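Local atomic coordinates of protein tudor (PDB entry 4Q5W), a protein that binds partner proteins in a methylation-dependent way and is required in oogenesis for primordial germ cell formation, probably acting with Piwi proteins in the piRNA pathway. Residues T4-T9 against L19-K24; I80-G85 against I103-E108; A107-M112 against A149-V154. One frame throughout, in Å; residues are numbered along the deposited sequence.

Contact 1. Residues T4-T9 against L19-K24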
loop_
_atom_site.group_PDB
_atom_site.type_symbol
_atom_site.label_atom_id
_atom_site.label_comp_id
_atom_site.label_asym_id
_atom_site.label_seq_id
_atom_site.Cartn_x
_atom_site.Cartn_y
_atom_site.Cartn_z
ATOM N N THR A 4 14.646 7.771 -8.507
ATOM C CA THR A 4 13.460 7.282 -9.208
ATOM C C THR A 4 12.169 7.659 -8.476
ATOM O O THR A 4 12.195 7.980 -7.293
ATOM C CB THR A 4 13.517 5.761 -9.444
ATOM O OG1 THR A 4 12.634 5.415 -10.519
ATOM C CG2 THR A 4 13.122 4.982 -8.197
ATOM N N LYS A 5 11.050 7.626 -9.197
ATOM C CA LYS A 5 9.784 8.120 -8.679
ATOM C C LYS A 5 8.839 6.965 -8.377
ATOM O O LYS A 5 8.874 5.941 -9.056
ATOM C CB LYS A 5 9.115 9.038 -9.709
ATOM C CG LYS A 5 7.829 9.686 -9.192
ATOM C CD LYS A 5 7.300 10.757 -10.125
ATOM C CE LYS A 5 6.623 10.165 -11.351
ATOM N NZ LYS A 5 6.097 11.236 -12.250
ATOM N N ALA A 6 8.004 7.135 -7.358
ATOM C CA ALA A 6 6.992 6.138 -7.036
ATOM C C ALA A 6 5.811 6.800 -6.347
ATOM O O ALA A 6 5.887 7.954 -5.918
ATOM C CB ALA A 6 7.581 5.056 -6.145
ATOM N N ILE A 7 4.708 6.067 -6.256
ATOM C CA ILE A 7 3.547 6.523 -5.496
ATOM C C ILE A 7 3.281 5.576 -4.335
ATOM O O ILE A 7 3.171 4.361 -4.530
ATOM C CB ILE A 7 2.286 6.569 -6.358
ATOM C CG1 ILE A 7 2.432 7.605 -7.471
ATOM C CG2 ILE A 7 1.060 6.880 -5.496
ATOM C CD1 ILE A 7 1.288 7.573 -8.461
ATOM N N ILE A 8 3.188 6.118 -3.124
ATOM C CA ILE A 8 2.872 5.290 -1.965
ATOM C C ILE A 8 1.382 4.985 -1.942
ATOM O O ILE A 8 0.548 5.894 -1.945
ATOM C CB ILE A 8 3.348 5.954 -0.656
ATOM C CG1 ILE A 8 4.878 6.018 -0.675
ATOM C CG2 ILE A 8 2.858 5.177 0.569
ATOM C CD1 ILE A 8 5.496 6.772 0.489
ATOM N N THR A 9 1.066 3.691 -1.956
ATOM C CA THR A 9 -0.317 3.226 -2.022
ATOM C C THR A 9 -0.838 2.653 -0.701
ATOM O O THR A 9 -2.054 2.575 -0.499
ATOM C CB THR A 9 -0.516 2.197 -3.163
ATOM O OG1 THR A 9 0.489 1.183 -3.086
ATOM C CG2 THR A 9 -0.429 2.883 -4.511
ATOM N N LEU A 19 4.729 0.673 -2.481
ATOM C CA LEU A 19 4.922 1.719 -3.483
ATOM C C LEU A 19 4.782 1.169 -4.883
ATOM O O LEU A 19 5.248 0.070 -5.167
ATOM C CB LEU A 19 6.341 2.314 -3.418
ATOM C CG LEU A 19 6.756 3.207 -2.261
ATOM C CD1 LEU A 19 6.992 2.339 -1.081
ATOM C CD2 LEU A 19 8.006 3.987 -2.592
ATOM N N GLN A 20 4.200 1.963 -5.771
ATOM C CA GLN A 20 4.177 1.614 -7.182
ATOM C C GLN A 20 5.202 2.462 -7.913
ATOM O O GLN A 20 5.059 3.674 -7.992
ATOM C CB GLN A 20 2.788 1.854 -7.760
ATOM C CG GLN A 20 1.719 0.992 -7.099
ATOM C CD GLN A 20 0.342 1.296 -7.634
ATOM O OE1 GLN A 20 0.143 2.286 -8.342
ATOM N NE2 GLN A 20 -0.617 0.431 -7.324
ATOM N N PHE A 21 6.248 1.825 -8.433
ATOM C CA PHE A 21 7.295 2.560 -9.139
ATOM C C PHE A 21 6.812 2.977 -10.519
ATOM O O PHE A 21 6.018 2.267 -11.140
ATOM C CB PHE A 21 8.577 1.740 -9.200
ATOM C CG PHE A 21 9.298 1.699 -7.889
ATOM C CD1 PHE A 21 9.030 0.707 -6.969
ATOM C CD2 PHE A 21 10.219 2.684 -7.562
ATOM C CE1 PHE A 21 9.675 0.681 -5.743
ATOM C CE2 PHE A 21 10.875 2.661 -6.336
ATOM C CZ PHE A 21 10.602 1.657 -5.431
ATOM N N SER A 22 7.277 4.136 -10.983
ATOM C CA SER A 22 6.699 4.771 -12.176
ATOM C C SER A 22 6.762 3.917 -13.434
ATOM O O SER A 22 5.916 4.061 -14.317
ATOM C CB SER A 22 7.308 6.165 -12.429
ATOM O OG SER A 22 8.658 6.095 -12.866
ATOM N N GLU A 23 7.752 3.025 -13.512
ATOM C CA GLU A 23 7.885 2.115 -14.657
ATOM C C GLU A 23 6.608 1.303 -14.893
ATOM O O GLU A 23 6.346 0.870 -16.016
ATOM C CB GLU A 23 9.061 1.147 -14.462
ATOM C CG GLU A 23 8.808 0.127 -13.353
ATOM C CD GLU A 23 9.835 -1.001 -13.278
ATOM O OE1 GLU A 23 10.839 -0.973 -14.029
ATOM O OE2 GLU A 23 9.624 -1.920 -12.446
ATOM N N LYS A 24 5.823 1.103 -13.835
ATOM C CA LYS A 24 4.617 0.271 -13.907
ATOM C C LYS A 24 3.293 1.040 -13.981
ATOM O O LYS A 24 2.217 0.436 -13.876
ATOM C CB LYS A 24 4.564 -0.671 -12.701
ATOM C CG LYS A 24 5.541 -1.833 -12.768
ATOM C CD LYS A 24 5.314 -2.751 -11.578
ATOM C CE LYS A 24 6.202 -3.981 -11.606
ATOM N NZ LYS A 24 6.009 -4.751 -10.330
#
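Thr4 meets the ring of Phe21 with its methyl group: CG2 comes in at the ring edge, near the ring plane, 3.7 Å from Phe21 CE2. Next along, Lys5 O takes a hydrogen bond from Ser22 N at 3.1 Å. Ala6 then forms a non-hydrogen-bonded antiparallel pair with Phe21, and its CB lies over one ring face, offset toward the rim, in a CH-pi contact 4.2 Å from the centroid. With chi1 at -75°, Phe21 CG stands opposite its own carbonyl carbon, which brings one ring face under Ala6 CB and the ring edge to Thr4 CG2. Serine in place of Phe21 would probably leave Ala6 CB without the surface it rests on and open a gap beside Thr4 CG2. Ile7 and Gln20 make the hydrogen-bonded pair, with Ile7 N to Gln20 O at 3.0 Å and Gln20 N to Ile7 O at 2.9 Å. Ile8 runs alongside Leu19, CG1 to CG 3.7 Å. Last, Thr9 CG2 meets the Gln20 amide, 3.6 Å from CD, while Gln20 NE2 bonds to Asp83 O and Thr9 OG1 to Tyr84 O. This is a beta hairpin, strands 5-11 and 16-21, of the kind that begins the staphylococcal nuclease-like OB-fold part of an extended Tudor domain.

Contact 2. Residues I80-G85 against I103-E108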
loop_
_atom_site.group_PDB
_atom_site.type_symbol
_atom_site.label_atom_id
_atom_site.label_comp_id
_atom_site.label_asym_id
_atom_site.label_seq_id
_atom_site.Cartn_x
_atom_site.Cartn_y
_atom_site.Cartn_z
ATOM N N ILE A 80 -6.306 -8.815 0.756
ATOM C CA ILE A 80 -5.380 -7.746 0.390
ATOM C C ILE A 80 -5.588 -7.390 -1.082
ATOM O O ILE A 80 -5.738 -8.274 -1.931
ATOM C CB ILE A 80 -3.892 -8.116 0.670
ATOM C CG1 ILE A 80 -2.957 -7.000 0.179
ATOM C CG2 ILE A 80 -3.509 -9.432 0.023
ATOM C CD1 ILE A 80 -1.479 -7.216 0.560
ATOM N N LEU A 81 -5.631 -6.094 -1.384
ATOM C CA LEU A 81 -5.648 -5.652 -2.775
ATOM C C LEU A 81 -4.200 -5.628 -3.225
ATOM O O LEU A 81 -3.472 -4.651 -2.974
ATOM C CB LEU A 81 -6.289 -4.270 -2.909
ATOM C CG LEU A 81 -7.649 -4.093 -2.205
ATOM C CD1 LEU A 81 -8.244 -2.725 -2.508
ATOM C CD2 LEU A 81 -8.627 -5.204 -2.588
ATOM N N ILE A 82 -3.783 -6.716 -3.867
ATOM C CA ILE A 82 -2.365 -7.006 -4.068
ATOM C C ILE A 82 -1.583 -5.945 -4.826
ATOM O O ILE A 82 -0.377 -5.793 -4.614
ATOM C CB ILE A 82 -2.140 -8.372 -4.737
ATOM C CG1 ILE A 82 -2.777 -8.411 -6.132
ATOM C CG2 ILE A 82 -2.675 -9.481 -3.844
ATOM C CD1 ILE A 82 -2.291 -9.576 -6.976
ATOM N N ASP A 83 -2.254 -5.211 -5.703
ATOM C CA ASP A 83 -1.561 -4.206 -6.487
ATOM C C ASP A 83 -1.303 -2.945 -5.683
ATOM O O ASP A 83 -0.505 -2.110 -6.099
ATOM C CB ASP A 83 -2.314 -3.906 -7.787
ATOM C CG ASP A 83 -2.266 -5.078 -8.757
ATOM O OD1 ASP A 83 -1.196 -5.728 -8.834
ATOM O OD2 ASP A 83 -3.287 -5.353 -9.424
ATOM N N TYR A 84 -1.944 -2.831 -4.520
ATOM C CA TYR A 84 -1.890 -1.595 -3.726
ATOM C C TYR A 84 -1.378 -1.800 -2.306
ATOM O O TYR A 84 -0.620 -0.965 -1.777
ATOM C CB TYR A 84 -3.262 -0.912 -3.696
ATOM C CG TYR A 84 -3.718 -0.465 -5.062
ATOM C CD1 TYR A 84 -4.318 -1.358 -5.949
ATOM C CD2 TYR A 84 -3.513 0.836 -5.488
ATOM C CE1 TYR A 84 -4.720 -0.948 -7.206
ATOM C CE2 TYR A 84 -3.911 1.243 -6.737
ATOM C CZ TYR A 84 -4.518 0.340 -7.592
ATOM O OH TYR A 84 -4.917 0.754 -8.844
ATOM N N GLY A 85 -1.807 -2.886 -1.674
ATOM C CA GLY A 85 -1.312 -3.222 -0.349
ATOM C C GLY A 85 -2.309 -3.115 0.792
ATOM O O GLY A 85 -2.132 -3.765 1.822
ATOM N N ILE A 103 1.110 -12.175 -13.840
ATOM C CA ILE A 103 1.560 -10.802 -13.634
ATOM C C ILE A 103 1.776 -10.545 -12.145
ATOM O O ILE A 103 0.840 -10.613 -11.358
ATOM C CB ILE A 103 0.530 -9.785 -14.167
ATOM C CG1 ILE A 103 0.088 -10.160 -15.591
ATOM C CG2 ILE A 103 1.092 -8.362 -14.091
ATOM C CD1 ILE A 103 1.201 -10.140 -16.618
ATOM N N LYS A 104 3.009 -10.230 -11.765
ATOM C CA LYS A 104 3.325 -9.962 -10.361
ATOM C C LYS A 104 2.545 -8.756 -9.816
ATOM O O LYS A 104 2.098 -7.898 -10.580
ATOM C CB LYS A 104 4.835 -9.724 -10.182
ATOM C CG LYS A 104 5.728 -10.862 -10.621
ATOM C CD LYS A 104 5.604 -12.085 -9.722
ATOM C CE LYS A 104 6.580 -13.169 -10.160
ATOM N NZ LYS A 104 5.958 -14.520 -10.167
ATOM N N PRO A 105 2.360 -8.697 -8.486
ATOM C CA PRO A 105 1.726 -7.509 -7.905
ATOM C C PRO A 105 2.494 -6.256 -8.300
ATOM O O PRO A 105 3.726 -6.260 -8.333
ATOM C CB PRO A 105 1.863 -7.739 -6.394
ATOM C CG PRO A 105 2.021 -9.195 -6.230
ATOM C CD PRO A 105 2.750 -9.674 -7.454
ATOM N N VAL A 106 1.765 -5.190 -8.587
ATOM C CA VAL A 106 2.378 -3.952 -9.056
ATOM C C VAL A 106 3.193 -3.308 -7.934
ATOM O O VAL A 106 4.397 -3.063 -8.093
ATOM C CB VAL A 106 1.306 -3.002 -9.578
ATOM C CG1 VAL A 106 1.891 -1.620 -9.867
ATOM C CG2 VAL A 106 0.671 -3.591 -10.833
ATOM N N ALA A 107 2.548 -3.080 -6.792
ATOM C CA ALA A 107 3.226 -2.505 -5.623
ATOM C C ALA A 107 4.369 -3.369 -5.101
ATOM O O ALA A 107 4.259 -4.599 -5.030
ATOM C CB ALA A 107 2.230 -2.248 -4.499
ATOM N N GLU A 108 5.467 -2.713 -4.729
ATOM C CA GLU A 108 6.584 -3.385 -4.085
ATOM C C GLU A 108 6.685 -2.851 -2.666
ATOM O O GLU A 108 6.297 -1.718 -2.401
ATOM C CB GLU A 108 7.882 -3.122 -4.844
ATOM C CG GLU A 108 7.851 -3.639 -6.264
ATOM C CD GLU A 108 9.032 -3.177 -7.095
ATOM O OE1 GLU A 108 8.922 -3.224 -8.337
ATOM O OE2 GLU A 108 10.066 -2.767 -6.517
HETATM O O HOH W 1 2.088 -5.593 -3.474
#
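Asp83 and Val106 set their side chains slantwise across one another, with the carboxylate doing the gripping. Asp83 OD1 accepts the backbone N-H of Val106 at 3.0 Å in a fairly straight bond (160° at the hydrogen), entering on the anti side of the carboxylate and a little out of its plane. A chi1 of -69° holds Asp83 CG beside its own backbone N, and from there the oxygen also touches the Val106 methyl, OD1 to CG2 3.5 Å. The same OD1 makes a salt bridge with Arg65 NH1. Since Arg65 also bonds to the carbonyls of Ile103 and Lys104, one guanidinium ties the carboxylate to the backbone just ahead of Val106, and its charge would be expected to favour the ionised aspartate.

Strand 77-81 belongs to the antiparallel sheet of the Tudor core, and 82-85 is the tight turn after it. Leu81 O closes that turn by accepting from both Tyr84 N and Gly85 N. Segment 103-108 is the connection leading from this core back to the nuclease-like part.

Ala107 points its CB at the turn, 3.2 Å from Asp83 O, and its N donates to that same oxygen over 3.3 Å. The bond is bent, and the donor stands 46° out of the carbonyl plane. On the exposed flank, the Pro105 ring presents CB to the backbone of Ile82, 3.5 Å from Ile82 O. A water donates to Ile82 O at 2.7 Å and to Ala107 O at 2.8 Å, bridging two carbonyls that could not bond to each other. Tyr84 turns away from the connection, its ring meeting that of Tyr64 with the planes steeply inclined.

Contact 3. Residues A107-M112 against A149-V154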
loop_
_atom_site.group_PDB
_atom_site.type_symbol
_atom_site.label_atom_id
_atom_site.label_comp_id
_atom_site.label_asym_id
_atom_site.label_seq_id
_atom_site.Cartn_x
_atom_site.Cartn_y
_atom_site.Cartn_z
ATOM N N ALA A 107 2.548 -3.080 -6.792
ATOM C CA ALA A 107 3.226 -2.505 -5.623
ATOM C C ALA A 107 4.369 -3.369 -5.101
ATOM O O ALA A 107 4.259 -4.599 -5.030
ATOM C CB ALA A 107 2.230 -2.248 -4.499
ATOM N N GLU A 108 5.467 -2.713 -4.729
ATOM C CA GLU A 108 6.584 -3.385 -4.085
ATOM C C GLU A 108 6.685 -2.851 -2.666
ATOM O O GLU A 108 6.297 -1.718 -2.401
ATOM C CB GLU A 108 7.882 -3.122 -4.844
ATOM C CG GLU A 108 7.851 -3.639 -6.264
ATOM C CD GLU A 108 9.032 -3.177 -7.095
ATOM O OE1 GLU A 108 8.922 -3.224 -8.337
ATOM O OE2 GLU A 108 10.066 -2.767 -6.517
ATOM N N ILE A 109 7.194 -3.666 -1.752
ATOM C CA ILE A 109 7.328 -3.241 -0.367
ATOM C C ILE A 109 8.738 -2.740 -0.060
ATOM O O ILE A 109 9.734 -3.383 -0.405
ATOM C CB ILE A 109 7.009 -4.387 0.598
ATOM C CG1 ILE A 109 5.603 -4.927 0.344
ATOM C CG2 ILE A 109 7.157 -3.926 2.042
ATOM C CD1 ILE A 109 5.281 -6.179 1.148
ATOM N N CYS A 110 8.818 -1.577 0.578
ATOM C CA CYS A 110 10.095 -1.034 1.026
ATOM C C CYS A 110 9.988 -0.569 2.466
ATOM O O CYS A 110 8.893 -0.497 3.020
ATOM C CB CYS A 110 10.510 0.139 0.148
ATOM S SG CYS A 110 10.734 -0.325 -1.571
ATOM N N SER A 111 11.128 -0.235 3.057
ATOM C CA SER A 111 11.180 0.204 4.442
ATOM C C SER A 111 11.958 1.505 4.559
ATOM O O SER A 111 12.986 1.664 3.918
ATOM C CB SER A 111 11.874 -0.865 5.286
ATOM O OG SER A 111 12.127 -0.399 6.608
ATOM N N MET A 112 11.480 2.432 5.384
ATOM C CA MET A 112 12.308 3.574 5.736
ATOM C C MET A 112 13.368 3.090 6.710
ATOM O O MET A 112 13.291 1.972 7.232
ATOM C CB MET A 112 11.476 4.693 6.378
ATOM C CG MET A 112 10.251 5.077 5.569
ATOM S SD MET A 112 9.267 6.363 6.361
ATOM C CE MET A 112 10.397 7.702 6.088
ATOM N N ALA A 149 18.341 -5.858 1.735
ATOM C CA ALA A 149 17.455 -6.041 2.879
ATOM C C ALA A 149 16.051 -6.433 2.439
ATOM O O ALA A 149 15.666 -6.229 1.284
ATOM C CB ALA A 149 17.412 -4.779 3.724
ATOM N N SER A 150 15.285 -6.995 3.370
ATOM C CA SER A 150 13.922 -7.410 3.089
ATOM C C SER A 150 12.973 -6.950 4.200
ATOM O O SER A 150 12.940 -7.545 5.281
ATOM C CB SER A 150 13.841 -8.923 2.918
ATOM O OG SER A 150 12.526 -9.311 2.558
ATOM N N PRO A 151 12.194 -5.887 3.938
ATOM C CA PRO A 151 12.149 -5.118 2.687
ATOM C C PRO A 151 13.409 -4.278 2.498
ATOM O O PRO A 151 14.126 -4.034 3.472
ATOM C CB PRO A 151 10.937 -4.194 2.889
ATOM C CG PRO A 151 10.161 -4.795 4.039
ATOM C CD PRO A 151 11.205 -5.400 4.913
ATOM N N PRO A 152 13.685 -3.853 1.255
ATOM C CA PRO A 152 14.826 -2.976 0.997
ATOM C C PRO A 152 14.633 -1.658 1.728
ATOM O O PRO A 152 13.505 -1.185 1.825
ATOM C CB PRO A 152 14.755 -2.747 -0.518
ATOM C CG PRO A 152 13.938 -3.852 -1.043
ATOM C CD PRO A 152 12.968 -4.208 0.017
ATOM N N VAL A 153 15.715 -1.094 2.254
ATOM C CA VAL A 153 15.641 0.169 2.970
ATOM C C VAL A 153 15.860 1.341 2.018
ATOM O O VAL A 153 16.785 1.313 1.206
ATOM C CB VAL A 153 16.667 0.219 4.105
ATOM C CG1 VAL A 153 16.559 1.529 4.857
ATOM C CG2 VAL A 153 16.459 -0.965 5.047
ATOM N N VAL A 154 15.010 2.363 2.124
ATOM C CA VAL A 154 15.035 3.485 1.191
ATOM C C VAL A 154 14.937 4.824 1.901
ATOM O O VAL A 154 14.519 4.895 3.065
ATOM C CB VAL A 154 13.839 3.428 0.231
ATOM C CG1 VAL A 154 13.901 2.175 -0.645
ATOM C CG2 VAL A 154 12.549 3.491 1.015
#
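Ser111 and Val153 form a parallel beta bridge that joins strand 108-112 to strand 153-158 in the mixed sheet of the nuclease-like, OB-fold part of this extended Tudor domain. Two backbone bonds hold it: Ser111 N gives to Pro152 O at 2.8 Å, and Ser111 O takes the N-H of Val154, also at 2.8 Å, almost straight on at the carbonyl (C=O...N 168°). Val153 CA adds a CA-H...O contact of 3.2 Å to Ser111 O.

The Val154 side chain can be traced outward from this oxygen. Its CB stays 4.2 Å from Ser111 O. At the branch, CG2 lies between the backbone N and the carbonyl carbon and comes closer, 3.5 Å from Ser111 O. CG1, the other tip, lies opposite the carbonyl carbon and packs on Cys110 CB at 4.0 Å. Cys110 CB thus touches both methyls. Val142 and Phe144 of strand 139-144 touch Val154 as well, so the valine joins three strands.

At the other end, the chain enters through a cis peptide before Pro151, whose CB points toward strand 108-112. Pro151 CG meets the methyl branch of Ile109 at an oblique angle, 3.7 Å from CG2, and the ring of Pro152 sets CD against Ile109 O. Ser111 keeps its hydroxyl on its own strand: OG donates to Met112 O at 2.7 Å.

From the N terminus, contact 1 closes first, folding strand 5-11 back on 16-21 across a short hairpin loop. Helix 25-37 then leads to the Tudor core sheet, and contact 2 closes the excursion through strand 87-90 by setting the returning chain against the turn after strand 77-81. That chain runs straight into contact 3, which shares Ala107 and Glu108 and closes the long loop through two helices and strand 139-144. The three follow in series, with no nesting. Leu19 O bonds to Glu108 N, placing strand 16-21 beside 108-112 in one sheet, while strands 5-11 and 16-21 also rest against the turn of contact 2, tying the nuclease-like part to the Tudor core.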